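Hypothetical membrane spanning protein (Thermus thermophilus, PDB 2VPZ) is probably the membrane-anchor subunit of a polysulfide reductase, passing electrons between quinones in the membrane and the enzyme's other subunits. Local coordinates at residues A32-L37 with R47-Y52. Sequence-based numbering, arbitrary orientation.
Sequences ALLAAL and RRYTLY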
loop_
_atom_site.group_PDB
_atom_site.type_symbol
_atom_site.label_atom_id
_atom_site.label_comp_id
_atom_site.label_asym_id
_atom_site.label_seq_id
_atom_site.Cartn_x
_atom_site.Cartn_y
_atom_site.Cartn_z
ATOM N N ALA C 32 37.005 -29.373 -25.349
ATOM C CA ALA C 32 38.083 -29.379 -24.359
ATOM C C ALA C 32 37.807 -30.519 -23.319
ATOM O O ALA C 32 38.746 -31.034 -22.707
ATOM C CB ALA C 32 38.190 -28.005 -23.621
ATOM N N LEU C 33 36.540 -30.908 -23.132
ATOM C CA LEU C 33 36.215 -32.016 -22.204
ATOM C C LEU C 33 36.616 -33.351 -22.886
ATOM O O LEU C 33 37.202 -34.236 -22.249
ATOM C CB LEU C 33 34.703 -32.049 -21.788
ATOM C CG LEU C 33 34.294 -33.201 -20.826
ATOM C CD1 LEU C 33 34.839 -32.947 -19.412
ATOM C CD2 LEU C 33 32.767 -33.384 -20.774
ATOM N N LEU C 34 36.302 -33.469 -24.179
ATOM C CA LEU C 34 36.664 -34.627 -24.987
ATOM C C LEU C 34 38.202 -34.817 -25.004
ATOM O O LEU C 34 38.695 -35.922 -24.747
ATOM C CB LEU C 34 36.132 -34.501 -26.421
ATOM C CG LEU C 34 34.599 -34.583 -26.537
ATOM C CD1 LEU C 34 34.208 -34.992 -27.970
ATOM C CD2 LEU C 34 34.039 -35.596 -25.505
ATOM N N ALA C 35 38.956 -33.760 -25.295
ATOM C CA ALA C 35 40.415 -33.844 -25.301
ATOM C C ALA C 35 40.964 -34.282 -23.914
ATOM O O ALA C 35 41.921 -35.066 -23.839
ATOM C CB ALA C 35 41.061 -32.501 -25.728
ATOM N N ALA C 36 40.358 -33.801 -22.828
ATOM C CA ALA C 36 40.779 -34.150 -21.454
ATOM C C ALA C 36 40.547 -35.644 -21.109
ATOM O O ALA C 36 41.450 -36.334 -20.629
ATOM C CB ALA C 36 40.054 -33.238 -20.407
ATOM N N LEU C 37 39.324 -36.122 -21.359
ATOM C CA LEU C 37 38.933 -37.512 -21.143
ATOM C C LEU C 37 39.744 -38.480 -22.054
ATOM O O LEU C 37 39.920 -39.657 -21.720
ATOM C CB LEU C 37 37.409 -37.713 -21.374
ATOM C CG LEU C 37 36.381 -37.078 -20.404
ATOM C CD1 LEU C 37 34.940 -37.423 -20.818
ATOM C CD2 LEU C 37 36.639 -37.559 -18.969
ATOM N N ARG C 47 45.595 -35.967 -29.038
ATOM C CA ARG C 47 46.423 -34.879 -29.543
ATOM C C ARG C 47 45.784 -33.841 -30.463
ATOM O O ARG C 47 46.020 -32.632 -30.335
ATOM C CB ARG C 47 47.685 -35.459 -30.177
ATOM C CG ARG C 47 48.786 -35.818 -29.189
ATOM C CD ARG C 47 49.674 -34.593 -28.964
ATOM N NE ARG C 47 50.244 -34.080 -30.213
ATOM C CZ ARG C 47 51.232 -33.203 -30.289
ATOM N NH1 ARG C 47 51.758 -32.747 -29.162
ATOM N NH2 ARG C 47 51.703 -32.782 -31.460
ATOM N N ARG C 48 44.996 -34.325 -31.405
ATOM C CA ARG C 48 44.319 -33.458 -32.341
ATOM C C ARG C 48 43.021 -32.920 -31.717
ATOM O O ARG C 48 42.542 -31.867 -32.117
ATOM C CB ARG C 48 44.027 -34.183 -33.657
ATOM C CG ARG C 48 43.001 -35.278 -33.523
ATOM C CD ARG C 48 42.919 -36.096 -34.785
ATOM N NE ARG C 48 41.845 -35.670 -35.668
ATOM C CZ ARG C 48 40.789 -36.419 -35.956
ATOM N NH1 ARG C 48 40.693 -37.624 -35.419
ATOM N NH2 ARG C 48 39.843 -35.963 -36.766
ATOM N N TYR C 49 42.438 -33.617 -30.746
ATOM C CA TYR C 49 41.247 -33.053 -30.110
ATOM C C TYR C 49 41.689 -31.839 -29.268
ATOM O O TYR C 49 40.942 -30.880 -29.087
ATOM C CB TYR C 49 40.449 -34.067 -29.276
ATOM C CG TYR C 49 39.385 -34.768 -30.112
ATOM C CD1 TYR C 49 39.685 -35.933 -30.827
ATOM C CD2 TYR C 49 38.109 -34.217 -30.254
ATOM C CE1 TYR C 49 38.745 -36.528 -31.667
ATOM C CE2 TYR C 49 37.157 -34.798 -31.092
ATOM C CZ TYR C 49 37.480 -35.958 -31.800
ATOM O OH TYR C 49 36.549 -36.547 -32.625
ATOM N N THR C 50 42.930 -31.866 -28.801
ATOM C CA THR C 50 43.475 -30.770 -28.037
ATOM C C THR C 50 43.739 -29.554 -28.972
ATOM O O THR C 50 43.476 -28.390 -28.613
ATOM C CB THR C 50 44.767 -31.214 -27.275
ATOM O OG1 THR C 50 44.499 -32.408 -26.548
ATOM C CG2 THR C 50 45.250 -30.107 -26.319
ATOM N N LEU C 51 44.208 -29.804 -30.195
ATOM C CA LEU C 51 44.442 -28.708 -31.143
ATOM C C LEU C 51 43.126 -27.915 -31.385
ATOM O O LEU C 51 43.129 -26.681 -31.330
ATOM C CB LEU C 51 45.016 -29.176 -32.512
ATOM C CG LEU C 51 45.216 -28.049 -33.553
ATOM C CD1 LEU C 51 46.279 -27.018 -33.075
ATOM C CD2 LEU C 51 45.621 -28.622 -34.930
ATOM N N TYR C 52 42.039 -28.652 -31.629
ATOM C CA TYR C 52 40.653 -28.187 -31.887
ATOM C C TYR C 52 40.007 -27.388 -30.734
ATOM O O TYR C 52 39.315 -26.357 -30.935
ATOM C CB TYR C 52 39.756 -29.393 -32.156
ATOM C CG TYR C 52 40.036 -30.321 -33.311
ATOM C CD1 TYR C 52 39.432 -31.576 -33.349
ATOM C CD2 TYR C 52 40.808 -29.946 -34.432
ATOM C CE1 TYR C 52 39.557 -32.449 -34.417
ATOM C CE2 TYR C 52 40.964 -30.818 -35.540
ATOM C CZ TYR C 52 40.331 -32.074 -35.516
ATOM O OH TYR C 52 40.444 -32.917 -36.596
#
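The methyl CB of A35 fits between Y49 and T50, 3.5 Å from T50 OG1. On its other flank it meets Y49 CB at 3.9 Å, and Y49 C lies 3.7 Å from A35 CB. With only a methyl to interpose, segment 32-37 rests close on the backbone of 47-52, their local axes 8.3 Å apart. T50 places OG1 beside its own backbone N and anti to its carbonyl carbon (chi1 -51°); its hydrogen bond goes to A46 O, one turn back, and A35 CB meets the oxygen only by packing. The segments belong to helices 16-41 and 46-65, both predicted to span the membrane and joined by a short connection into a helical hairpin, in a protein of the polysulfide reductase (NrfD-like) family; here they run antiparallel at 155°. A chi1 of -90° carries the Y49 ring toward L34, whose CD1 reaches Y49 CE2 obliquely at 4.3 Å, and its hydroxyl onward to a hydrogen bond with S169 OG. L161 and A164 of helix 148-166 also pack on L34. Farther round helix 46-65, R48 holds Y52 OH side-on through NE and NH2, both bonds bent, and Y52 CD1 lies over one face of the Y49 ring, toward its rim.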